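Local coordinates for protein Lpg2148(MvcA) (Legionella pneumophila subsp. pneumophila str. Philadelphia 1, PDB 6K11) that probably acts as a ubiquitin deamidase-type effector that removes ubiquitin from the host E2 enzyme UBE2N and so controls its activity, at residues G230-T235 / Q253-S258; I122-D127 / L325-K330; E283-L288 / A302-K307; F265-D270 / S306-E311. All blocks are in the same frame, centred on the assembly; numbering follows the deposited sequence.

Overall arrangement
Contacts 1 and 2 both build on the five-stranded antiparallel sheet, where strands 228-238 and 120-129 are neighbours; their centres lie about 11 Å apart. Contact 1 holds His232 and Gln253, probably part of the active site together with Cys71. Contact 3 lies against both, with centres about 12 Å from each: Phe305 packs on His232 and Phe234, while Leu285 and Leu288 reach the side chains of contact 2. Contact 4 shares Ser306 and Lys307 with contact 3, about 13 Å away between centres, and its Lys269 bonds to Glu303 O of contact 3. It stays clear of contact 2, with about 11 Å between their nearest atoms.

Contact 1 (G230-T235 / Q253-S258); sequences GSHSFT and QAYFGS
His232 NE2 donates to Gln253 OE1 over 2.8 Å in a nearly straight bond. The oxygen sits in the plane of the imidazole, but the nitrogen stands above the carbonyl plane of the amide, because the two flat groups are steeply turned, 70° apart. Gln253 NE2 is bonded to His259 NE2 and to Phe305 O, which fixes the flip of the amide and presents OE1 to the histidine. At the same ring edge Ala254 O lies 3.3 Å from His232 CE1. One face of the imidazole is taken by Tyr255, whose CD2 comes within 3.4 Å of His232 CE1; the two rings meet obliquely, their planes 37° apart. Tyr255 OH is tied to Tyr301 OH. In the histidine CG lies anti to the backbone N (chi1 -172°), which carries the ring across to the 253-258 loop. Farther along, CB of Phe234 rests 3.8 Å from CB of Gln253, and a water accepts from Ala254 N while giving a 2.7 Å bond to Ser233 O. A histidine oriented by a glutamine, with Cys71 touching it, is consistent with the Cys-His-Gln triad of papain-like deamidases. Ser231 and His232 form a classic beta bulge opposite Ile126 of strand 120-129, helix 71-83 supplies Cys71, and Phe305 at the end of helix 294-305 meets the imidazole edge-to-face.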
# COMPACT_ATOMS: atom_id res chain seq x y z
N GLY A 230 -1.42 4.32 -4.87
CA GLY A 230 -0.90 3.02 -4.47
C GLY A 230 -1.99 1.98 -4.23
O GLY A 230 -2.95 2.23 -3.48
N SER A 231 -1.86 0.83 -4.87
CA SER A 231 -2.78 -0.29 -4.66
C SER A 231 -2.16 -1.42 -3.87
O SER A 231 -2.83 -2.04 -3.04
CB SER A 231 -3.27 -0.82 -6.03
OG SER A 231 -4.25 -1.83 -5.88
N HIS A 232 -0.87 -1.71 -4.08
CA HIS A 232 -0.26 -2.86 -3.44
C HIS A 232 1.25 -2.70 -3.53
O HIS A 232 1.76 -1.98 -4.40
CB HIS A 232 -0.74 -4.18 -4.09
CG HIS A 232 -0.29 -5.42 -3.37
ND1 HIS A 232 -0.26 -5.51 -1.99
CD2 HIS A 232 0.12 -6.63 -3.84
CE1 HIS A 232 0.17 -6.71 -1.64
NE2 HIS A 232 0.39 -7.41 -2.74
N SER A 233 1.94 -3.35 -2.61
CA SER A 233 3.39 -3.34 -2.53
C SER A 233 3.83 -4.76 -2.20
O SER A 233 3.14 -5.45 -1.45
CB SER A 233 3.87 -2.36 -1.44
OG SER A 233 5.19 -2.66 -1.03
N PHE A 234 4.94 -5.20 -2.79
CA PHE A 234 5.49 -6.50 -2.43
C PHE A 234 6.94 -6.55 -2.88
O PHE A 234 7.42 -5.66 -3.59
CB PHE A 234 4.69 -7.68 -3.03
CG PHE A 234 4.67 -7.74 -4.55
CD1 PHE A 234 3.78 -6.96 -5.29
CD2 PHE A 234 5.49 -8.63 -5.24
CE1 PHE A 234 3.73 -7.03 -6.68
CE2 PHE A 234 5.45 -8.72 -6.63
CZ PHE A 234 4.56 -7.91 -7.35
N THR A 235 7.63 -7.60 -2.44
CA THR A 235 9.01 -7.79 -2.82
C THR A 235 9.17 -9.20 -3.37
O THR A 235 8.35 -10.09 -3.13
CB THR A 235 9.97 -7.56 -1.63
OG1 THR A 235 9.55 -8.36 -0.51
CG2 THR A 235 9.96 -6.09 -1.22
N GLN A 253 4.81 -10.81 0.91
CA GLN A 253 3.87 -9.70 1.05
C GLN A 253 2.98 -9.84 2.28
O GLN A 253 2.83 -10.93 2.85
CB GLN A 253 2.97 -9.59 -0.19
CG GLN A 253 2.04 -10.80 -0.37
CD GLN A 253 0.92 -10.48 -1.32
OE1 GLN A 253 1.17 -10.11 -2.47
NE2 GLN A 253 -0.31 -10.57 -0.85
N ALA A 254 2.39 -8.71 2.66
CA ALA A 254 1.18 -8.63 3.47
C ALA A 254 0.11 -7.90 2.66
O ALA A 254 0.40 -7.28 1.63
CB ALA A 254 1.43 -7.87 4.79
N TYR A 255 -1.14 -8.03 3.09
CA TYR A 255 -2.25 -7.32 2.44
C TYR A 255 -3.24 -6.91 3.53
O TYR A 255 -3.89 -7.77 4.14
CB TYR A 255 -2.93 -8.19 1.36
CG TYR A 255 -3.60 -7.35 0.30
CD1 TYR A 255 -4.74 -6.59 0.60
CD2 TYR A 255 -3.07 -7.27 -0.99
CE1 TYR A 255 -5.35 -5.78 -0.39
CE2 TYR A 255 -3.68 -6.48 -1.97
CZ TYR A 255 -4.80 -5.73 -1.67
OH TYR A 255 -5.36 -4.95 -2.65
N PHE A 256 -3.32 -5.60 3.80
CA PHE A 256 -4.12 -5.09 4.91
C PHE A 256 -5.57 -5.58 4.82
O PHE A 256 -6.21 -5.49 3.76
CB PHE A 256 -4.10 -3.56 4.93
CG PHE A 256 -4.76 -2.96 6.16
CD1 PHE A 256 -6.13 -2.73 6.19
CD2 PHE A 256 -4.01 -2.64 7.29
CE1 PHE A 256 -6.74 -2.19 7.32
CE2 PHE A 256 -4.61 -2.09 8.42
CZ PHE A 256 -5.97 -1.87 8.43
N GLY A 257 -6.09 -6.05 5.95
CA GLY A 257 -7.44 -6.59 6.03
C GLY A 257 -7.57 -8.02 5.56
O GLY A 257 -8.64 -8.62 5.75
N SER A 258 -6.52 -8.58 4.96
CA SER A 258 -6.55 -9.95 4.45
C SER A 258 -5.59 -10.87 5.20
O SER A 258 -6.04 -11.89 5.73
CB SER A 258 -6.25 -9.97 2.95
OG SER A 258 -6.24 -11.31 2.47
O HOH W 1 3.94 -6.56 0.93

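Contact 2 (I122-D127 / L325-K330); sequences IRFEID and LRVKFK
Strands 122-127 and 325-330 pair antiparallel in the middle of the five-stranded sheet, with Arg123-Lys330, Glu125-Lys328 and Asp127-Arg326 as hydrogen-bonded pairs; Glu125 N to Lys328 O, at 2.9 Å, is representative. Lys328 is the side chain to follow. From its CB the chain leaves with CG tucked between the backbone N and carbonyl carbon (chi1 49°) and then runs extended, alongside Glu125 and pointing the same way. Its CG lies over the strand, 3.5 Å from Glu125 O; CD moves on towards the carboxylate of Asp127; CE rests 3.6 Å from Glu125 CG. NZ ends at Asp127 OD2, 2.7 Å away, on the syn lone pair. The carboxylate of Glu125 bends away and stays apart from this ammonium group. Asp127 OD2 also receives Arg326, whose NE and NH2 hold it side-on and in the guanidinium plane, so one oxygen collects three donors in a salt-bridge network. Two cationic partners would favour the ionised form of Asp127. The ring of Trp228 has a cation-pi contact with Arg326.

On the face that carries Phe124, Ile126, Val327 and Phe329 the contact is apolar. Ile126 CD1 lies 3.6 Å from Val327 CG2, the two chains side by side, and Phe124 places CD2 3.8 Å from Phe329 CB. The ring of Phe124 stacks with that of Phe234 on the next strand, while helix 104-111 brings Leu106 to both phenylalanines. Back at the ion pair, Arg326 NE uses the anti lone pair of Asp127 OD2 at 3.1 Å.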
# COMPACT_ATOMS: atom_id res chain seq x y z
N ILE A 122 13.96 -7.37 -5.42
CA ILE A 122 13.13 -6.51 -6.25
C ILE A 122 11.96 -6.04 -5.40
O ILE A 122 11.31 -6.85 -4.73
CB ILE A 122 12.63 -7.23 -7.51
CG1 ILE A 122 13.77 -8.02 -8.17
CG2 ILE A 122 11.98 -6.23 -8.46
CD1 ILE A 122 13.26 -9.00 -9.21
N ARG A 123 11.69 -4.75 -5.41
CA ARG A 123 10.52 -4.20 -4.75
C ARG A 123 9.56 -3.71 -5.82
O ARG A 123 9.98 -3.01 -6.75
CB ARG A 123 10.90 -3.05 -3.80
CG ARG A 123 9.68 -2.47 -3.08
CD ARG A 123 10.03 -1.54 -1.92
NE ARG A 123 8.81 -1.02 -1.27
CZ ARG A 123 8.74 -0.63 -0.00
NH1 ARG A 123 9.80 -0.72 0.79
NH2 ARG A 123 7.60 -0.19 0.49
N PHE A 124 8.29 -4.09 -5.70
CA PHE A 124 7.26 -3.73 -6.67
C PHE A 124 6.23 -2.82 -6.03
O PHE A 124 5.91 -2.96 -4.85
CB PHE A 124 6.51 -4.94 -7.22
CG PHE A 124 7.35 -5.86 -8.05
CD1 PHE A 124 8.09 -6.87 -7.46
CD2 PHE A 124 7.38 -5.72 -9.43
CE1 PHE A 124 8.86 -7.73 -8.23
CE2 PHE A 124 8.14 -6.57 -10.21
CZ PHE A 124 8.88 -7.58 -9.60
N GLU A 125 5.66 -1.94 -6.86
CA GLU A 125 4.53 -1.11 -6.46
C GLU A 125 3.47 -1.19 -7.56
O GLU A 125 3.79 -1.04 -8.74
CB GLU A 125 4.96 0.34 -6.22
CG GLU A 125 3.85 1.24 -5.70
CD GLU A 125 3.61 1.09 -4.20
OE1 GLU A 125 4.52 0.57 -3.49
OE2 GLU A 125 2.51 1.49 -3.74
N ILE A 126 2.23 -1.47 -7.17
CA ILE A 126 1.11 -1.49 -8.10
C ILE A 126 0.26 -0.26 -7.81
O ILE A 126 -0.17 -0.06 -6.67
CB ILE A 126 0.26 -2.77 -7.96
CG1 ILE A 126 1.14 -4.02 -7.89
CG2 ILE A 126 -0.78 -2.85 -9.09
CD1 ILE A 126 1.68 -4.45 -9.20
N ASP A 127 0.02 0.54 -8.84
CA ASP A 127 -0.83 1.73 -8.75
C ASP A 127 -2.12 1.49 -9.52
O ASP A 127 -2.13 0.78 -10.53
CB ASP A 127 -0.14 2.96 -9.35
CG ASP A 127 1.09 3.38 -8.57
OD1 ASP A 127 1.11 3.14 -7.35
OD2 ASP A 127 2.03 3.93 -9.19
N LEU A 325 -4.43 -0.55 -13.95
CA LEU A 325 -3.32 -0.72 -13.03
C LEU A 325 -2.02 -0.60 -13.80
O LEU A 325 -1.96 -0.84 -15.01
CB LEU A 325 -3.36 -2.09 -12.32
CG LEU A 325 -4.64 -2.49 -11.58
CD1 LEU A 325 -4.57 -3.97 -11.15
CD2 LEU A 325 -4.87 -1.59 -10.39
N ARG A 326 -0.96 -0.24 -13.08
CA ARG A 326 0.38 -0.22 -13.64
C ARG A 326 1.35 -0.78 -12.61
O ARG A 326 1.13 -0.66 -11.41
CB ARG A 326 0.82 1.20 -14.06
CG ARG A 326 0.97 2.16 -12.92
CD ARG A 326 1.65 3.43 -13.40
NE ARG A 326 1.90 4.34 -12.30
CZ ARG A 326 2.02 5.66 -12.43
NH1 ARG A 326 1.91 6.22 -13.63
NH2 ARG A 326 2.24 6.40 -11.36
N VAL A 327 2.43 -1.37 -13.11
CA VAL A 327 3.42 -2.05 -12.29
C VAL A 327 4.74 -1.33 -12.46
O VAL A 327 5.18 -1.08 -13.60
CB VAL A 327 3.56 -3.54 -12.69
CG1 VAL A 327 4.49 -4.26 -11.73
CG2 VAL A 327 2.19 -4.22 -12.77
N LYS A 328 5.39 -0.99 -11.35
CA LYS A 328 6.72 -0.41 -11.36
C LYS A 328 7.58 -1.16 -10.35
O LYS A 328 7.07 -1.78 -9.42
CB LYS A 328 6.70 1.10 -11.03
CG LYS A 328 5.90 1.48 -9.81
CD LYS A 328 5.57 3.00 -9.75
CE LYS A 328 5.12 3.37 -8.34
NZ LYS A 328 4.41 4.67 -8.21
N PHE A 329 8.90 -1.09 -10.55
CA PHE A 329 9.82 -1.91 -9.80
C PHE A 329 11.15 -1.19 -9.64
O PHE A 329 11.49 -0.28 -10.40
CB PHE A 329 10.06 -3.26 -10.48
CG PHE A 329 10.86 -3.15 -11.75
CD1 PHE A 329 12.25 -3.24 -11.72
CD2 PHE A 329 10.24 -2.91 -12.96
CE1 PHE A 329 13.00 -3.10 -12.87
CE2 PHE A 329 10.98 -2.78 -14.13
CZ PHE A 329 12.37 -2.87 -14.08
N LYS A 330 11.90 -1.63 -8.64
CA LYS A 330 13.27 -1.21 -8.44
C LYS A 330 14.02 -2.41 -7.87
O LYS A 330 13.43 -3.26 -7.19
CB LYS A 330 13.35 0.00 -7.52
CG LYS A 330 12.82 -0.24 -6.12
CD LYS A 330 13.23 0.90 -5.21
CE LYS A 330 12.06 1.56 -4.55
NZ LYS A 330 12.36 2.98 -4.16

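Contact 3 (E283-L288 / A302-K307); sequences EKLAVL and AEFFSK
Two phenylalanine rings at the end of helix 294-305 face helix 278-288. The Phe304 ring has Leu285 CD2 at its edge, 4.0 Å from Phe304 CD2, while Lys284 CB comes in obliquely, 3.5 Å from Phe304 CZ; Tyr281, one turn earlier on helix 278-288, stacks on this ring. Phe305 has CB of its own neighbour Phe304 over one face, offset toward the rim. At its edge sits Leu288 CD2, 3.9 Å from Phe305 CE2, the two side chains arriving from opposite directions. Leu285 CD2 also comes within 4.2 Å of Phe305 CZ, so one methyl touches both rings.

Above this apolar layer Lys284 is extended beyond CG and passes along Phe304, its CD 3.7 Å from Phe304 CZ. Its ammonium group then meets Glu303, NZ to OE1 2.6 Å, on the syn lone pair of the carboxylate, with the two chains at about a right angle. Glu303 is extended, with CG anti to the backbone N (chi1 180°). Phe305 continues inward to the sheet, where it meets the ring of Phe234 at about 45°. The chemistry is thus layered: leucine methyls and phenylalanine rings are buried between the helices and the sheet, whereas the ion pair lies in the partly exposed margin, where CB and CD of Lys284 pack on the Phe304 ring and Glu303 probably offsets the lysine charge.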
# COMPACT_ATOMS: atom_id res chain seq x y z
N GLU A 283 5.55 -12.10 -16.82
CA GLU A 283 4.64 -11.97 -17.94
C GLU A 283 3.23 -11.66 -17.47
O GLU A 283 2.54 -10.81 -18.05
CB GLU A 283 4.66 -13.25 -18.78
CG GLU A 283 5.94 -13.38 -19.60
CD GLU A 283 6.12 -14.78 -20.16
OE1 GLU A 283 5.10 -15.50 -20.27
OE2 GLU A 283 7.27 -15.15 -20.47
N LYS A 284 2.79 -12.32 -16.39
CA LYS A 284 1.45 -12.06 -15.87
C LYS A 284 1.35 -10.67 -15.25
O LYS A 284 0.29 -10.03 -15.33
CB LYS A 284 1.08 -13.13 -14.85
CG LYS A 284 0.58 -14.43 -15.49
CD LYS A 284 -0.35 -15.18 -14.53
CE LYS A 284 -1.19 -16.23 -15.24
NZ LYS A 284 -1.84 -17.16 -14.27
N LEU A 285 2.43 -10.18 -14.64
CA LEU A 285 2.45 -8.80 -14.15
C LEU A 285 2.27 -7.82 -15.30
O LEU A 285 1.52 -6.84 -15.19
CB LEU A 285 3.76 -8.50 -13.42
CG LEU A 285 3.94 -9.02 -12.00
CD1 LEU A 285 5.27 -8.51 -11.41
CD2 LEU A 285 2.77 -8.64 -11.13
N ALA A 286 2.96 -8.06 -16.42
CA ALA A 286 2.79 -7.19 -17.58
C ALA A 286 1.34 -7.20 -18.07
O ALA A 286 0.80 -6.15 -18.44
CB ALA A 286 3.74 -7.62 -18.70
N VAL A 287 0.68 -8.37 -18.06
CA VAL A 287 -0.73 -8.42 -18.43
C VAL A 287 -1.56 -7.62 -17.44
O VAL A 287 -2.49 -6.89 -17.82
CB VAL A 287 -1.23 -9.87 -18.52
CG1 VAL A 287 -2.73 -9.88 -18.77
CG2 VAL A 287 -0.49 -10.65 -19.62
N LEU A 288 -1.24 -7.74 -16.14
CA LEU A 288 -1.96 -6.99 -15.12
C LEU A 288 -1.92 -5.50 -15.39
O LEU A 288 -2.90 -4.79 -15.14
CB LEU A 288 -1.36 -7.30 -13.74
CG LEU A 288 -2.12 -6.76 -12.53
CD1 LEU A 288 -3.46 -7.45 -12.37
CD2 LEU A 288 -1.26 -6.93 -11.27
N ALA A 302 -6.00 -11.48 -7.94
CA ALA A 302 -6.36 -12.44 -6.90
C ALA A 302 -5.38 -13.61 -6.85
O ALA A 302 -4.96 -14.04 -5.77
CB ALA A 302 -7.79 -12.93 -7.13
N GLU A 303 -5.02 -14.16 -8.02
CA GLU A 303 -4.07 -15.27 -8.06
C GLU A 303 -2.76 -14.91 -7.37
O GLU A 303 -2.21 -15.72 -6.60
CB GLU A 303 -3.79 -15.69 -9.51
CG GLU A 303 -2.79 -16.86 -9.67
CD GLU A 303 -2.47 -17.20 -11.14
OE1 GLU A 303 -2.95 -16.48 -12.06
OE2 GLU A 303 -1.74 -18.18 -11.39
N PHE A 304 -2.23 -13.72 -7.63
CA PHE A 304 -0.91 -13.39 -7.08
C PHE A 304 -0.98 -12.86 -5.65
O PHE A 304 -0.04 -13.10 -4.88
CB PHE A 304 -0.20 -12.37 -7.98
CG PHE A 304 0.42 -12.98 -9.22
CD1 PHE A 304 0.24 -14.32 -9.52
CD2 PHE A 304 1.16 -12.18 -10.10
CE1 PHE A 304 0.82 -14.89 -10.67
CE2 PHE A 304 1.75 -12.73 -11.24
CZ PHE A 304 1.58 -14.09 -11.53
N PHE A 305 -2.04 -12.14 -5.27
CA PHE A 305 -1.99 -11.32 -4.06
C PHE A 305 -3.04 -11.68 -3.00
O PHE A 305 -3.03 -11.08 -1.92
CB PHE A 305 -2.14 -9.83 -4.41
CG PHE A 305 -1.20 -9.35 -5.52
CD1 PHE A 305 0.13 -9.73 -5.53
CD2 PHE A 305 -1.68 -8.54 -6.54
CE1 PHE A 305 0.99 -9.32 -6.56
CE2 PHE A 305 -0.82 -8.09 -7.56
CZ PHE A 305 0.51 -8.49 -7.56
N SER A 306 -3.95 -12.62 -3.26
CA SER A 306 -4.92 -12.96 -2.22
C SER A 306 -4.25 -13.76 -1.11
O SER A 306 -3.20 -14.37 -1.30
CB SER A 306 -6.09 -13.78 -2.80
OG SER A 306 -5.70 -15.14 -2.94
N LYS A 307 -4.89 -13.78 0.04
CA LYS A 307 -4.60 -14.81 1.03
C LYS A 307 -4.78 -16.20 0.40
O LYS A 307 -5.73 -16.42 -0.37
CB LYS A 307 -5.54 -14.65 2.23
CG LYS A 307 -5.27 -15.61 3.39
CD LYS A 307 -6.30 -15.39 4.49
CE LYS A 307 -5.98 -16.21 5.75
NZ LYS A 307 -7.15 -16.18 6.69

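Contact 4 (F265-D270 / S306-E311); sequences FVSDKD and SKRGRE
A Schellman motif at Asp268, where helix 261-266 gives way to helix 269-274, meets a type II beta turn from Lys307 to Arg310. Arg308, second in the turn, sends NH1 to Ser267 O over 2.9 Å; the bond is almost straight (168°) and lies in the guanidinium plane. Its extended chain, CG trans to the backbone N (chi1 -163°), first passes Ser267, CB to CB 3.7 Å. A water completes this pairing, giving a bond to Ser267 OG and accepting one from Arg308 N, each 2.8 Å long. Ser267 OG is also bonded to Trp264 O, in the preceding helix.

The second link is Lys269, whose stretched chain brings NZ to a cluster of oxygens. It meets Glu311 OE2 at 2.8 Å as a salt bridge, on the anti side and tilted out of the carboxylate plane, and Ser306 O, also at 2.8 Å, from above the carbonyl plane. This buried ammonium group is held by three oxygens, two of them carbonyls, Glu303 O in the last turn of helix 294-305 and Ser306 O just beyond it. Glu311 bends at chi2 (84°) to place its carboxylate there, and its OE1 takes a weak bond from Gly309 N. Arg310 N to Lys307 O, 2.9 Å, closes the turn, and Gly309 in third place, with positive phi, is the classic residue of a type II beta turn.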
# COMPACT_ATOMS: atom_id res chain seq x y z
N PHE A 265 3.74 -16.49 4.87
CA PHE A 265 4.74 -17.54 4.97
C PHE A 265 4.17 -18.83 5.56
O PHE A 265 4.54 -19.93 5.12
CB PHE A 265 5.91 -17.04 5.83
CG PHE A 265 6.90 -16.16 5.09
CD1 PHE A 265 7.45 -16.55 3.88
CD2 PHE A 265 7.30 -14.96 5.64
CE1 PHE A 265 8.37 -15.74 3.23
CE2 PHE A 265 8.24 -14.16 5.01
CZ PHE A 265 8.78 -14.55 3.80
N VAL A 266 3.28 -18.73 6.56
CA VAL A 266 2.68 -19.95 7.10
C VAL A 266 1.91 -20.71 6.01
O VAL A 266 1.88 -21.95 5.99
CB VAL A 266 1.77 -19.61 8.31
CG1 VAL A 266 0.95 -20.81 8.75
CG2 VAL A 266 2.61 -19.09 9.51
N SER A 267 1.29 -19.98 5.08
CA SER A 267 0.52 -20.62 4.01
C SER A 267 1.38 -21.15 2.87
O SER A 267 0.85 -21.83 1.99
CB SER A 267 -0.51 -19.64 3.42
OG SER A 267 0.14 -18.70 2.57
N ASP A 268 2.68 -20.83 2.85
CA ASP A 268 3.60 -21.28 1.79
C ASP A 268 3.15 -20.80 0.41
O ASP A 268 3.46 -21.42 -0.62
CB ASP A 268 3.75 -22.82 1.76
CG ASP A 268 4.27 -23.39 3.07
OD1 ASP A 268 5.32 -22.94 3.56
OD2 ASP A 268 3.61 -24.32 3.61
N LYS A 269 2.41 -19.69 0.35
CA LYS A 269 2.07 -19.16 -0.97
C LYS A 269 3.30 -18.63 -1.68
O LYS A 269 3.31 -18.55 -2.91
CB LYS A 269 1.00 -18.07 -0.88
CG LYS A 269 0.48 -17.65 -2.24
CD LYS A 269 -0.91 -17.08 -2.19
CE LYS A 269 -1.25 -16.42 -3.52
NZ LYS A 269 -2.67 -15.95 -3.56
N ASP A 270 4.36 -18.28 -0.94
CA ASP A 270 5.62 -17.92 -1.58
C ASP A 270 6.17 -19.09 -2.40
O ASP A 270 6.60 -18.92 -3.55
CB ASP A 270 6.64 -17.44 -0.53
CG ASP A 270 7.08 -18.54 0.45
OD1 ASP A 270 6.22 -19.26 1.01
OD2 ASP A 270 8.30 -18.66 0.69
N SER A 306 -3.95 -12.62 -3.26
CA SER A 306 -4.92 -12.96 -2.22
C SER A 306 -4.25 -13.76 -1.11
O SER A 306 -3.20 -14.37 -1.30
CB SER A 306 -6.09 -13.78 -2.80
OG SER A 306 -5.70 -15.14 -2.94
N LYS A 307 -4.89 -13.78 0.04
CA LYS A 307 -4.60 -14.81 1.03
C LYS A 307 -4.78 -16.20 0.40
O LYS A 307 -5.73 -16.42 -0.37
CB LYS A 307 -5.54 -14.65 2.23
CG LYS A 307 -5.27 -15.61 3.39
CD LYS A 307 -6.30 -15.39 4.49
CE LYS A 307 -5.98 -16.21 5.75
NZ LYS A 307 -7.15 -16.18 6.69
N ARG A 308 -3.89 -17.14 0.72
CA ARG A 308 -3.98 -18.45 0.09
C ARG A 308 -5.31 -19.11 0.42
O ARG A 308 -5.76 -19.10 1.58
CB ARG A 308 -2.82 -19.36 0.52
CG ARG A 308 -2.66 -20.55 -0.42
CD ARG A 308 -1.42 -21.39 -0.18
NE ARG A 308 -1.34 -22.41 -1.23
CZ ARG A 308 -0.52 -23.45 -1.25
NH1 ARG A 308 0.34 -23.64 -0.26
NH2 ARG A 308 -0.57 -24.30 -2.28
N GLY A 309 -5.97 -19.65 -0.60
CA GLY A 309 -7.30 -20.21 -0.45
C GLY A 309 -8.45 -19.25 -0.72
O GLY A 309 -9.60 -19.70 -0.79
N ARG A 310 -8.18 -17.94 -0.84
CA ARG A 310 -9.24 -16.97 -1.12
C ARG A 310 -9.17 -16.41 -2.54
O ARG A 310 -9.81 -15.39 -2.83
CB ARG A 310 -9.19 -15.81 -0.11
CG ARG A 310 -9.11 -16.24 1.35
CD ARG A 310 -10.48 -16.49 1.93
NE ARG A 310 -11.22 -15.24 2.06
CZ ARG A 310 -12.43 -15.14 2.61
NH1 ARG A 310 -13.05 -16.21 3.09
NH2 ARG A 310 -13.01 -13.94 2.69
N GLU A 311 -8.44 -17.07 -3.44
CA GLU A 311 -8.23 -16.55 -4.78
C GLU A 311 -9.56 -16.37 -5.53
O GLU A 311 -9.66 -15.49 -6.39
CB GLU A 311 -7.30 -17.50 -5.55
CG GLU A 311 -5.81 -17.43 -5.13
CD GLU A 311 -5.47 -18.31 -3.90
OE1 GLU A 311 -6.36 -19.04 -3.41
OE2 GLU A 311 -4.31 -18.26 -3.43
O HOH W 2 -1.84 -16.77 2.63